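Local coordinates for protein flavin adenine dinucleotide synthase (Saccharomyces cerevisiae, PDB 2WSI) that catalyses the transfer of the adenylyl group of ATP to flavin mononucleotide, making the coenzyme FAD and releasing diphosphate, at residues S16-D21 with A33-R38; G63-V68 with T297-G302; R149-I154 with E159-G164. All blocks are in the same frame, centred on the assembly; numbering follows the deposited sequence.

In the fold
From the N terminus, contact 1 comes first and closes a short loop, packing the end of helix 3-18 against helix 25-45; it is complete before contact 2 opens, and the two lie in series. Contact 2 spans most of the remaining chain, bringing the start of helix 64-87 to the loop after helix 274-279. Contact 3 is nested inside that long loop; it closes a very short one of its own, four residues between its segments, and joins helix 144-154 to strand 160-162, the next strand of the central sheet. Contacts 2 and 3 touch, Asp65 lying on Gly164, and both reach FAD. Contact 1 lies away from FAD and joins the two N-terminal helices.

Contact 1 (S16-D21 with A33-R38); sequences SYLHID and AIRLTR
Leu18 and Ile34 bring the two backbones nearest, CA to CA 7.9 Å, where the last turn of helix 3-18 lies beside helix 25-45 in a helical hairpin. The side chains fill the gap between them. With CG of Leu18 anti to its carbonyl carbon (chi1 -72°), the CD2 methyl of Leu18 lies 3.7 Å from CG2 of Ile34. The other branch of the same isoleucine goes to Tyr17: CD1 of Ile34 comes within 3.5 Å of ring atom CD2 of Tyr17. Ile34 thus serves two neighbours with two different methyls. One face of the Tyr17 ring carries CD1 of Ile20, 3.6 Å above the plane and displaced toward the rim, while its hydroxyl bonds to Ser204 and its ring meets Phe205 and Tyr208 edge-to-face. At the outer border CD2 of Leu18 lies over a face of the Arg35 guanidinium. A water joins the same two residues through polar atoms, giving a proton to O of Leu18 (2.8 Å) and accepting one from NH1 of Arg35 (2.8 Å). Were Leu18 cut back to an alanine, a gap would probably open beside CG2 of Ile34 and one face of the Arg35 guanidinium would lose its cover. The chemistry is therefore chiefly apolar burial, with one solvent-mediated link where the helices meet the surface.

Contact 2 (G63-V68 with T297-G302); sequences GKDCQV and TLERAG. With FAD (flavin-adenine dinucleotide), chain C; SO4 (sulfate ion), chain B.
The carboxylate of Glu299 is met by NZ of Lys64, which approaches OE2 of Glu299 on its anti side, 27° out of the carboxylate plane, at 2.8 Å. The second flat group, the Arg300 guanidinium, comes obliquely to the flavin-side phosphate of FAD. This is a salt-bridge network built on a glycine-rich loop and helix start consistent with the pyrophosphate (PP) loop of the PAPS reductase family. Gly63 occupies the N-cap position of helix 64-87, and its lack of a side chain lets a sulfate settle close by, O2 of the ion 3.3 Å from CA of Gly63. Lys64 has its CG in the crowded position between backbone N and carbonyl carbon (chi1 61°), and a bend at chi4 brings the ammonium to both the sulfate and Glu299. NZ of Lys64 donates to sulfate O4 at 2.7 Å, more weakly to O3, and also to the carbonyl of Thr222, so several acceptors fix the ammonium. Tyr217 OH and Ile224 N also hydrogen-bond the sulfate. The ion probably came from the crystallisation liquor; its position at a helix N terminus is consistent with a site for a phosphate group of substrate or product. Asp65 and Glu299 bring like charges close, OD2 of Asp65 standing 4.4 Å from OE2 of Glu299, but Arg166 makes salt bridges to both carboxylates and, with Lys64, probably offsets their repulsion. Glu299 thus ties the distant C-terminal loop to helix 64-87, while its neighbour turns to the bound FAD: NH1 of Arg300 reaches O1P of FAD at 2.8 Å in a weak hydrogen bond whose N-H...O angle is only 125°.

Contact 3 (R149-I154 with E159-G164); sequences RDFIKI and EAIVIG. With FAD (flavin-adenine dinucleotide), chain C.
Apolar packing between Phe151 and Ile161 seats helix 144-154 on strand 160-162 of the central sheet, a buried contact beside the bound FAD. The two side chains run alongside in opposite senses, the isoleucine methyl coming obliquely to the ring, with CE2 of Phe151 4.1 Å from CD1 of Ile161. CG of Phe151 stands anti to its backbone N (chi1 173°), which carries the ring towards the sheet, where it also touches Ser57 and meets the rings of Tyr132 and Tyr155. Ile152 adds a looser touch, its CD1 lying 4.5 Å from CD1 of Ile161. Ile161 divides its branches: while CD1 serves the helix, CG2 lies 4.1 Å from the flavin methyl C7M. Val162 packs instead on Leu69 and Tyr73 of helix 64-87. Further along, CD1 of Ile163 comes to 3.5 Å from flavin atom C7, and CG2 of Ile163 lies by the adenosine ribose. Gly164 then gives its backbone N-H to the ribose hydroxyl O2B of FAD, 3.0 Å from N of Gly164 and almost straight at 177°. Strand 129-133, helix 144-154 and strand 160-162 make a beta-alpha-beta crossover that passes over to the far side of strand 56-59, the Rossmann-like 3-2-1-4 strand order of the HUP nucleotide-binding fold.

Contact 1 (S16-D21 with A33-R38)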
loop_
_atom_site.group_PDB
_atom_site.type_symbol
_atom_site.label_atom_id
_atom_site.label_comp_id
_atom_site.label_asym_id
_atom_site.label_seq_id
_atom_site.Cartn_x
_atom_site.Cartn_y
_atom_site.Cartn_z
ATOM N N SER A 16 -13.279 -3.177 -11.862
ATOM C CA SER A 16 -14.501 -3.451 -11.149
ATOM C C SER A 16 -14.851 -2.298 -10.186
ATOM O O SER A 16 -16.012 -1.871 -10.105
ATOM C CB SER A 16 -14.363 -4.779 -10.412
ATOM O OG SER A 16 -15.520 -5.060 -9.663
ATOM N N TYR A 17 -13.857 -1.768 -9.473
ATOM C CA TYR A 17 -14.125 -0.660 -8.566
ATOM C C TYR A 17 -14.600 0.541 -9.374
ATOM O O TYR A 17 -15.511 1.268 -8.948
ATOM C CB TYR A 17 -12.882 -0.255 -7.752
ATOM C CG TYR A 17 -13.240 0.676 -6.608
ATOM C CD1 TYR A 17 -13.394 0.197 -5.300
ATOM C CD2 TYR A 17 -13.448 2.037 -6.845
ATOM C CE1 TYR A 17 -13.724 1.081 -4.247
ATOM C CE2 TYR A 17 -13.785 2.895 -5.847
ATOM C CZ TYR A 17 -13.946 2.431 -4.560
ATOM O OH TYR A 17 -14.280 3.352 -3.618
ATOM N N LEU A 18 -13.986 0.755 -10.534
ATOM C CA LEU A 18 -14.297 1.937 -11.342
ATOM C C LEU A 18 -15.692 1.796 -11.954
ATOM O O LEU A 18 -16.233 2.756 -12.475
ATOM C CB LEU A 18 -13.270 2.154 -12.473
ATOM C CG LEU A 18 -11.860 2.638 -12.107
ATOM C CD1 LEU A 18 -10.950 2.809 -13.346
ATOM C CD2 LEU A 18 -11.950 3.938 -11.337
ATOM N N HIS A 19 -16.257 0.594 -11.917
ATOM C CA HIS A 19 -17.601 0.380 -12.436
ATOM C C HIS A 19 -18.659 0.347 -11.333
ATOM O O HIS A 19 -19.832 0.075 -11.603
ATOM C CB HIS A 19 -17.656 -0.920 -13.238
ATOM C CG HIS A 19 -17.084 -0.802 -14.617
ATOM N ND1 HIS A 19 -17.866 -0.847 -15.752
ATOM C CD2 HIS A 19 -15.810 -0.629 -15.045
ATOM C CE1 HIS A 19 -17.099 -0.713 -16.820
ATOM N NE2 HIS A 19 -15.846 -0.580 -16.418
ATOM N N ILE A 20 -18.259 0.586 -10.085
ATOM C CA ILE A 20 -19.251 0.692 -9.023
ATOM C C ILE A 20 -20.195 1.871 -9.293
ATOM O O ILE A 20 -19.763 3.025 -9.465
ATOM C CB ILE A 20 -18.635 0.903 -7.643
ATOM C CG1 ILE A 20 -17.810 -0.320 -7.231
ATOM C CG2 ILE A 20 -19.749 1.135 -6.622
ATOM C CD1 ILE A 20 -16.878 -0.040 -6.046
ATOM N N ASP A 21 -21.488 1.572 -9.302
ATOM C CA ASP A 21 -22.507 2.585 -9.546
ATOM C C ASP A 21 -23.371 2.710 -8.295
ATOM O O ASP A 21 -24.504 2.242 -8.262
ATOM C CB ASP A 21 -23.350 2.189 -10.758
ATOM C CG ASP A 21 -24.421 3.199 -11.081
ATOM O OD1 ASP A 21 -24.375 4.332 -10.544
ATOM O OD2 ASP A 21 -25.315 2.855 -11.882
ATOM N N ALA A 33 -9.683 9.266 -7.330
ATOM C CA ALA A 33 -8.296 9.094 -6.881
ATOM C C ALA A 33 -7.597 7.986 -7.698
ATOM O O ALA A 33 -6.384 8.064 -7.992
ATOM C CB ALA A 33 -8.265 8.770 -5.403
ATOM N N ILE A 34 -8.354 6.947 -8.024
ATOM C CA ILE A 34 -7.843 5.856 -8.857
ATOM C C ILE A 34 -7.465 6.383 -10.239
ATOM O O ILE A 34 -6.366 6.128 -10.753
ATOM C CB ILE A 34 -8.878 4.728 -8.996
ATOM C CG1 ILE A 34 -8.973 3.932 -7.681
ATOM C CG2 ILE A 34 -8.499 3.744 -10.107
ATOM C CD1 ILE A 34 -10.161 3.002 -7.641
ATOM N N ARG A 35 -8.362 7.139 -10.853
ATOM C CA ARG A 35 -8.071 7.649 -12.193
ATOM C C ARG A 35 -6.854 8.533 -12.255
ATOM O O ARG A 35 -6.066 8.451 -13.198
ATOM C CB ARG A 35 -9.279 8.372 -12.767
ATOM C CG ARG A 35 -10.267 7.375 -13.341
ATOM C CD ARG A 35 -11.356 8.087 -14.110
ATOM N NE ARG A 35 -12.377 8.504 -13.170
ATOM C CZ ARG A 35 -13.492 7.822 -12.967
ATOM N NH1 ARG A 35 -13.732 6.734 -13.683
ATOM N NH2 ARG A 35 -14.379 8.248 -12.084
ATOM N N LEU A 36 -6.665 9.370 -11.248
ATOM C CA LEU A 36 -5.491 10.226 -11.241
ATOM C C LEU A 36 -4.191 9.429 -11.028
ATOM O O LEU A 36 -3.201 9.665 -11.697
ATOM C CB LEU A 36 -5.617 11.254 -10.136
ATOM C CG LEU A 36 -4.434 12.204 -10.026
ATOM C CD1 LEU A 36 -4.203 12.989 -11.339
ATOM C CD2 LEU A 36 -4.724 13.137 -8.855
ATOM N N THR A 37 -4.176 8.549 -10.036
ATOM C CA THR A 37 -2.998 7.699 -9.819
ATOM C C THR A 37 -2.631 6.927 -11.098
ATOM O O THR A 37 -1.454 6.858 -11.487
ATOM C CB THR A 37 -3.237 6.729 -8.660
ATOM O OG1 THR A 37 -3.379 7.466 -7.435
ATOM C CG2 THR A 37 -2.072 5.756 -8.518
ATOM N N ARG A 38 -3.627 6.346 -11.750
ATOM C CA ARG A 38 -3.368 5.594 -12.985
ATOM C C ARG A 38 -2.845 6.525 -14.092
ATOM O O ARG A 38 -1.941 6.155 -14.850
ATOM C CB ARG A 38 -4.598 4.783 -13.429
ATOM C CG ARG A 38 -4.984 3.699 -12.369
ATOM C CD ARG A 38 -5.692 2.436 -12.902
ATOM N NE ARG A 38 -5.013 1.842 -14.052
ATOM C CZ ARG A 38 -5.401 0.737 -14.663
ATOM N NH1 ARG A 38 -6.464 0.079 -14.227
ATOM N NH2 ARG A 38 -4.750 0.296 -15.729
HETATM O O HOH W 1 -15.686 5.440 -12.184
#

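Contact 2 (G63-V68 with T297-G302)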
loop_
_atom_site.group_PDB
_atom_site.type_symbol
_atom_site.label_atom_id
_atom_site.label_comp_id
_atom_site.label_asym_id
_atom_site.label_seq_id
_atom_site.Cartn_x
_atom_site.Cartn_y
_atom_site.Cartn_z
ATOM N N GLY A 63 2.351 -2.196 4.408
ATOM C CA GLY A 63 1.304 -1.346 4.990
ATOM C C GLY A 63 0.143 -1.110 4.010
ATOM O O GLY A 63 0.238 -1.434 2.816
ATOM N N LYS A 64 -0.965 -0.562 4.511
ATOM C CA LYS A 64 -2.161 -0.384 3.695
ATOM C C LYS A 64 -1.872 0.535 2.506
ATOM O O LYS A 64 -2.362 0.289 1.423
ATOM C CB LYS A 64 -3.315 0.197 4.512
ATOM C CG LYS A 64 -3.041 1.591 5.123
ATOM C CD LYS A 64 -4.202 1.939 6.124
ATOM C CE LYS A 64 -4.201 3.443 6.499
ATOM N NZ LYS A 64 -2.849 3.821 6.964
ATOM N N ASP A 65 -1.094 1.593 2.718
ATOM C CA ASP A 65 -0.870 2.578 1.670
ATOM C C ASP A 65 -0.036 1.974 0.536
ATOM O O ASP A 65 -0.386 2.095 -0.647
ATOM C CB ASP A 65 -0.129 3.788 2.215
ATOM C CG ASP A 65 -0.992 4.683 3.111
ATOM O OD1 ASP A 65 -2.212 4.485 3.185
ATOM O OD2 ASP A 65 -0.431 5.600 3.747
ATOM N N CYS A 66 1.084 1.332 0.855
ATOM C CA CYS A 66 1.864 0.825 -0.279
ATOM C C CYS A 66 1.225 -0.424 -0.885
ATOM O O CYS A 66 1.414 -0.694 -2.078
ATOM C CB CYS A 66 3.336 0.631 0.040
ATOM S SG CYS A 66 3.535 -0.412 1.316
ATOM N N GLN A 67 0.407 -1.135 -0.118
ATOM C CA GLN A 67 -0.404 -2.214 -0.699
ATOM C C GLN A 67 -1.459 -1.696 -1.700
ATOM O O GLN A 67 -1.636 -2.269 -2.785
ATOM C CB GLN A 67 -1.133 -3.039 0.355
ATOM C CG GLN A 67 -1.685 -4.335 -0.310
ATOM C CD GLN A 67 -2.376 -5.260 0.647
ATOM O OE1 GLN A 67 -2.606 -4.919 1.807
ATOM N NE2 GLN A 67 -2.747 -6.443 0.158
ATOM N N VAL A 68 -2.189 -0.641 -1.339
ATOM C CA VAL A 68 -3.135 -0.070 -2.293
ATOM C C VAL A 68 -2.379 0.350 -3.543
ATOM O O VAL A 68 -2.803 0.050 -4.662
ATOM C CB VAL A 68 -3.929 1.127 -1.701
ATOM C CG1 VAL A 68 -4.591 1.942 -2.836
ATOM C CG2 VAL A 68 -4.976 0.601 -0.727
ATOM N N THR A 297 -7.047 13.206 10.423
ATOM C CA THR A 297 -6.243 13.956 11.387
ATOM C C THR A 297 -5.754 13.005 12.473
ATOM O O THR A 297 -4.748 13.255 13.132
ATOM C CB THR A 297 -7.023 15.138 12.066
ATOM O OG1 THR A 297 -7.575 14.691 13.301
ATOM C CG2 THR A 297 -8.165 15.679 11.200
ATOM N N LEU A 298 -6.474 11.907 12.655
ATOM C CA LEU A 298 -6.226 11.018 13.778
ATOM C C LEU A 298 -5.473 9.738 13.380
ATOM O O LEU A 298 -5.257 8.864 14.217
ATOM C CB LEU A 298 -7.557 10.629 14.417
ATOM C CG LEU A 298 -8.337 11.790 15.063
ATOM C CD1 LEU A 298 -9.615 11.278 15.733
ATOM C CD2 LEU A 298 -7.450 12.497 16.059
ATOM N N GLU A 299 -5.067 9.659 12.117
ATOM C CA GLU A 299 -4.492 8.437 11.551
ATOM C C GLU A 299 -3.233 7.989 12.283
ATOM O O GLU A 299 -3.001 6.793 12.489
ATOM C CB GLU A 299 -4.192 8.643 10.056
ATOM C CG GLU A 299 -3.647 7.407 9.339
ATOM C CD GLU A 299 -3.719 7.515 7.791
ATOM O OE1 GLU A 299 -4.347 8.454 7.287
ATOM O OE2 GLU A 299 -3.161 6.640 7.092
ATOM N N ARG A 300 -2.404 8.940 12.683
ATOM C CA ARG A 300 -1.143 8.578 13.301
ATOM C C ARG A 300 -1.209 8.674 14.833
ATOM O O ARG A 300 -0.182 8.744 15.485
ATOM C CB ARG A 300 -0.029 9.481 12.762
ATOM C CG ARG A 300 0.238 9.273 11.271
ATOM C CD ARG A 300 1.406 10.105 10.815
ATOM N NE ARG A 300 2.637 9.667 11.455
ATOM C CZ ARG A 300 3.508 8.822 10.911
ATOM N NH1 ARG A 300 3.298 8.325 9.699
ATOM N NH2 ARG A 300 4.598 8.480 11.583
ATOM N N ALA A 301 -2.414 8.651 15.393
ATOM C CA ALA A 301 -2.579 8.881 16.833
ATOM C C ALA A 301 -1.953 7.777 17.685
ATOM O O ALA A 301 -1.549 8.025 18.824
ATOM C CB ALA A 301 -4.041 9.065 17.196
ATOM N N GLY A 302 -1.861 6.569 17.144
ATOM C CA GLY A 302 -1.155 5.495 17.829
ATOM C C GLY A 302 0.369 5.499 17.659
ATOM O O GLY A 302 1.048 4.597 18.161
HETATM P PA FAD C . 6.199 6.004 5.881
HETATM O O1A FAD C . 5.721 5.250 7.092
HETATM O O2A FAD C . 7.675 6.283 5.966
HETATM O O5B FAD C . 5.797 5.295 4.479
HETATM C C5B FAD C . 5.850 6.068 3.294
HETATM C C4B FAD C . 6.233 5.147 2.131
HETATM O O4B FAD C . 7.611 4.885 2.174
HETATM C C3B FAD C . 5.548 3.798 2.228
HETATM O O3B FAD C . 4.297 3.803 1.587
HETATM C C2B FAD C . 6.540 2.893 1.521
HETATM O O2B FAD C . 6.350 2.946 0.122
HETATM C C1B FAD C . 7.862 3.526 1.867
HETATM N N9A FAD C . 8.396 2.858 3.065
HETATM C C8A FAD C . 8.273 3.236 4.378
HETATM N N7A FAD C . 8.939 2.339 5.155
HETATM C C5A FAD C . 9.458 1.388 4.335
HETATM C C6A FAD C . 10.203 0.251 4.571
HETATM N N6A FAD C . 10.578 -0.122 5.809
HETATM N N1A FAD C . 10.602 -0.493 3.499
HETATM C C2A FAD C . 10.275 -0.151 2.204
HETATM N N3A FAD C . 9.499 0.962 1.976
HETATM C C4A FAD C . 9.134 1.723 3.032
HETATM N N1 FAD C . 12.394 12.483 2.894
HETATM C C2 FAD C . 12.992 13.672 2.564
HETATM O O2 FAD C . 12.903 14.640 3.319
HETATM N N3 FAD C . 13.696 13.786 1.391
HETATM C C4 FAD C . 13.816 12.712 0.536
HETATM O O4 FAD C . 14.454 12.889 -0.507
HETATM C C4X FAD C . 13.210 11.496 0.867
HETATM N N5 FAD C . 13.300 10.385 0.034
HETATM C C5X FAD C . 12.686 9.195 0.375
HETATM C C6 FAD C . 12.771 8.075 -0.453
HETATM C C7 FAD C . 12.166 6.875 -0.067
HETATM C C7M FAD C . 12.249 5.648 -0.930
HETATM C C8 FAD C . 11.467 6.812 1.131
HETATM C C8M FAD C . 10.789 5.540 1.547
HETATM C C9 FAD C . 11.377 7.928 1.943
HETATM C C9A FAD C . 11.989 9.111 1.581
HETATM N N10 FAD C . 11.897 10.204 2.419
HETATM C C10 FAD C . 12.485 11.397 2.051
HETATM C "C1'" FAD C . 11.111 10.100 3.698
HETATM C "C2'" FAD C . 9.628 10.451 3.447
HETATM O "O2'" FAD C . 9.445 11.674 2.774
HETATM C "C3'" FAD C . 8.798 10.473 4.728
HETATM O "O3'" FAD C . 9.147 11.606 5.486
HETATM C "C4'" FAD C . 9.025 9.214 5.543
HETATM O "O4'" FAD C . 8.922 8.075 4.715
HETATM C "C5'" FAD C . 7.978 9.098 6.651
HETATM O "O5'" FAD C . 6.708 9.440 6.126
HETATM P P FAD C . 5.391 8.609 6.542
HETATM O O1P FAD C . 5.490 8.204 7.994
HETATM O O2P FAD C . 4.148 9.386 6.174
HETATM O O3P FAD C . 5.315 7.300 5.633
HETATM S S SO4 B . 0.501 2.653 7.098
HETATM O O1 SO4 B . 1.590 3.252 7.848
HETATM O O2 SO4 B . 1.075 1.729 6.127
HETATM O O3 SO4 B . -0.360 1.925 8.031
HETATM O O4 SO4 B . -0.199 3.678 6.332
#

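Contact 3 (R149-I154 with E159-G164)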
loop_
_atom_site.group_PDB
_atom_site.type_symbol
_atom_site.label_atom_id
_atom_site.label_comp_id
_atom_site.label_asym_id
_atom_site.label_seq_id
_atom_site.Cartn_x
_atom_site.Cartn_y
_atom_site.Cartn_z
ATOM N N ARG A 149 20.750 4.317 0.504
ATOM C CA ARG A 149 22.047 4.595 -0.096
ATOM C C ARG A 149 22.729 3.267 -0.373
ATOM O O ARG A 149 23.302 3.081 -1.445
ATOM C CB ARG A 149 22.925 5.480 0.794
ATOM C CG ARG A 149 24.183 5.960 0.080
ATOM C CD ARG A 149 25.050 6.815 0.991
ATOM N NE ARG A 149 24.223 7.608 1.899
ATOM C CZ ARG A 149 23.631 8.751 1.569
ATOM N NH1 ARG A 149 23.779 9.256 0.347
ATOM N NH2 ARG A 149 22.894 9.390 2.467
ATOM N N ASP A 150 22.642 2.336 0.578
ATOM C CA ASP A 150 23.266 1.021 0.406
ATOM C C ASP A 150 22.596 0.281 -0.749
ATOM O O ASP A 150 23.274 -0.355 -1.536
ATOM C CB ASP A 150 23.162 0.167 1.668
ATOM C CG ASP A 150 23.976 0.726 2.824
ATOM O OD1 ASP A 150 24.883 1.560 2.586
ATOM O OD2 ASP A 150 23.709 0.318 3.979
ATOM N N PHE A 151 21.269 0.396 -0.846
ATOM C CA PHE A 151 20.502 -0.279 -1.891
ATOM C C PHE A 151 20.973 0.187 -3.269
ATOM O O PHE A 151 21.242 -0.634 -4.151
ATOM C CB PHE A 151 18.990 -0.026 -1.711
ATOM C CG PHE A 151 18.139 -0.552 -2.865
ATOM C CD1 PHE A 151 17.978 -1.920 -3.063
ATOM C CD2 PHE A 151 17.511 0.324 -3.743
ATOM C CE1 PHE A 151 17.214 -2.409 -4.113
ATOM C CE2 PHE A 151 16.743 -0.162 -4.800
ATOM C CZ PHE A 151 16.586 -1.538 -4.974
ATOM N N ILE A 152 21.071 1.504 -3.433
ATOM C CA ILE A 152 21.465 2.138 -4.695
ATOM C C ILE A 152 22.896 1.780 -5.046
ATOM O O ILE A 152 23.254 1.674 -6.224
ATOM C CB ILE A 152 21.356 3.693 -4.599
ATOM C CG1 ILE A 152 19.891 4.130 -4.481
ATOM C CG2 ILE A 152 22.004 4.379 -5.801
ATOM C CD1 ILE A 152 18.987 3.572 -5.563
ATOM N N LYS A 153 23.723 1.546 -4.031
ATOM C CA LYS A 153 25.100 1.137 -4.309
ATOM C C LYS A 153 25.145 -0.280 -4.896
ATOM O O LYS A 153 25.954 -0.577 -5.776
ATOM C CB LYS A 153 25.954 1.236 -3.036
ATOM C CG LYS A 153 27.416 0.937 -3.293
ATOM C CD LYS A 153 28.207 0.751 -2.009
ATOM C CE LYS A 153 29.543 0.056 -2.284
ATOM N NZ LYS A 153 29.400 -1.146 -3.185
ATOM N N ILE A 154 24.274 -1.155 -4.402
ATOM C CA ILE A 154 24.178 -2.529 -4.894
ATOM C C ILE A 154 23.515 -2.548 -6.281
ATOM O O ILE A 154 23.894 -3.324 -7.170
ATOM C CB ILE A 154 23.376 -3.395 -3.895
ATOM C CG1 ILE A 154 24.131 -3.483 -2.557
ATOM C CG2 ILE A 154 23.117 -4.795 -4.469
ATOM C CD1 ILE A 154 23.355 -4.160 -1.421
ATOM N N GLU A 159 16.837 3.948 -11.208
ATOM C CA GLU A 159 16.655 5.364 -11.546
ATOM C C GLU A 159 15.526 6.023 -10.745
ATOM O O GLU A 159 15.490 7.243 -10.556
ATOM C CB GLU A 159 16.412 5.513 -13.059
ATOM C CG GLU A 159 17.620 5.022 -13.885
ATOM C CD GLU A 159 17.505 5.325 -15.366
ATOM O OE1 GLU A 159 16.719 6.239 -15.725
ATOM O OE2 GLU A 159 18.209 4.654 -16.173
ATOM N N ALA A 160 14.609 5.212 -10.259
ATOM C CA ALA A 160 13.394 5.753 -9.607
ATOM C C ALA A 160 12.834 4.706 -8.639
ATOM O O ALA A 160 13.042 3.510 -8.838
ATOM C CB ALA A 160 12.344 6.094 -10.653
ATOM N N ILE A 161 12.181 5.170 -7.578
ATOM C CA ILE A 161 11.579 4.310 -6.591
ATOM C C ILE A 161 10.142 4.753 -6.318
ATOM O O ILE A 161 9.898 5.925 -6.090
ATOM C CB ILE A 161 12.385 4.352 -5.305
ATOM C CG1 ILE A 161 13.838 4.017 -5.673
ATOM C CG2 ILE A 161 11.792 3.371 -4.272
ATOM C CD1 ILE A 161 14.642 3.360 -4.604
ATOM N N VAL A 162 9.216 3.800 -6.363
ATOM C CA VAL A 162 7.816 4.070 -6.112
ATOM C C VAL A 162 7.601 4.051 -4.598
ATOM O O VAL A 162 8.024 3.128 -3.930
ATOM C CB VAL A 162 6.909 2.984 -6.751
ATOM C CG1 VAL A 162 5.437 3.356 -6.561
ATOM C CG2 VAL A 162 7.237 2.771 -8.256
ATOM N N ILE A 163 6.875 5.042 -4.081
ATOM C CA ILE A 163 6.744 5.284 -2.640
ATOM C C ILE A 163 5.269 5.562 -2.361
ATOM O O ILE A 163 4.698 6.444 -3.002
ATOM C CB ILE A 163 7.504 6.558 -2.257
ATOM C CG1 ILE A 163 8.984 6.408 -2.647
ATOM C CG2 ILE A 163 7.317 6.885 -0.779
ATOM C CD1 ILE A 163 9.793 7.721 -2.522
ATOM N N GLY A 164 4.667 4.829 -1.421
ATOM C CA GLY A 164 3.233 4.944 -1.172
ATOM C C GLY A 164 2.880 6.062 -0.183
ATOM O O GLY A 164 1.909 5.960 0.563
HETATM P PA FAD C . 6.199 6.004 5.881
HETATM O O1A FAD C . 5.721 5.250 7.092
HETATM O O2A FAD C . 7.675 6.283 5.966
HETATM O O5B FAD C . 5.797 5.295 4.479
HETATM C C5B FAD C . 5.850 6.068 3.294
HETATM C C4B FAD C . 6.233 5.147 2.131
HETATM O O4B FAD C . 7.611 4.885 2.174
HETATM C C3B FAD C . 5.548 3.798 2.228
HETATM O O3B FAD C . 4.297 3.803 1.587
HETATM C C2B FAD C . 6.540 2.893 1.521
HETATM O O2B FAD C . 6.350 2.946 0.122
HETATM C C1B FAD C . 7.862 3.526 1.867
HETATM N N9A FAD C . 8.396 2.858 3.065
HETATM C C8A FAD C . 8.273 3.236 4.378
HETATM N N7A FAD C . 8.939 2.339 5.155
HETATM C C5A FAD C . 9.458 1.388 4.335
HETATM C C6A FAD C . 10.203 0.251 4.571
HETATM N N6A FAD C . 10.578 -0.122 5.809
HETATM N N1A FAD C . 10.602 -0.493 3.499
HETATM C C2A FAD C . 10.275 -0.151 2.204
HETATM N N3A FAD C . 9.499 0.962 1.976
HETATM C C4A FAD C . 9.134 1.723 3.032
HETATM N N1 FAD C . 12.394 12.483 2.894
HETATM C C2 FAD C . 12.992 13.672 2.564
HETATM O O2 FAD C . 12.903 14.640 3.319
HETATM N N3 FAD C . 13.696 13.786 1.391
HETATM C C4 FAD C . 13.816 12.712 0.536
HETATM O O4 FAD C . 14.454 12.889 -0.507
HETATM C C4X FAD C . 13.210 11.496 0.867
HETATM N N5 FAD C . 13.300 10.385 0.034
HETATM C C5X FAD C . 12.686 9.195 0.375
HETATM C C6 FAD C . 12.771 8.075 -0.453
HETATM C C7 FAD C . 12.166 6.875 -0.067
HETATM C C7M FAD C . 12.249 5.648 -0.930
HETATM C C8 FAD C . 11.467 6.812 1.131
HETATM C C8M FAD C . 10.789 5.540 1.547
HETATM C C9 FAD C . 11.377 7.928 1.943
HETATM C C9A FAD C . 11.989 9.111 1.581
HETATM N N10 FAD C . 11.897 10.204 2.419
HETATM C C10 FAD C . 12.485 11.397 2.051
HETATM C "C1'" FAD C . 11.111 10.100 3.698
HETATM C "C2'" FAD C . 9.628 10.451 3.447
HETATM O "O2'" FAD C . 9.445 11.674 2.774
HETATM C "C3'" FAD C . 8.798 10.473 4.728
HETATM O "O3'" FAD C . 9.147 11.606 5.486
HETATM C "C4'" FAD C . 9.025 9.214 5.543
HETATM O "O4'" FAD C . 8.922 8.075 4.715
HETATM C "C5'" FAD C . 7.978 9.098 6.651
HETATM O "O5'" FAD C . 6.708 9.440 6.126
HETATM P P FAD C . 5.391 8.609 6.542
HETATM O O1P FAD C . 5.490 8.204 7.994
HETATM O O2P FAD C . 4.148 9.386 6.174
HETATM O O3P FAD C . 5.315 7.300 5.633
#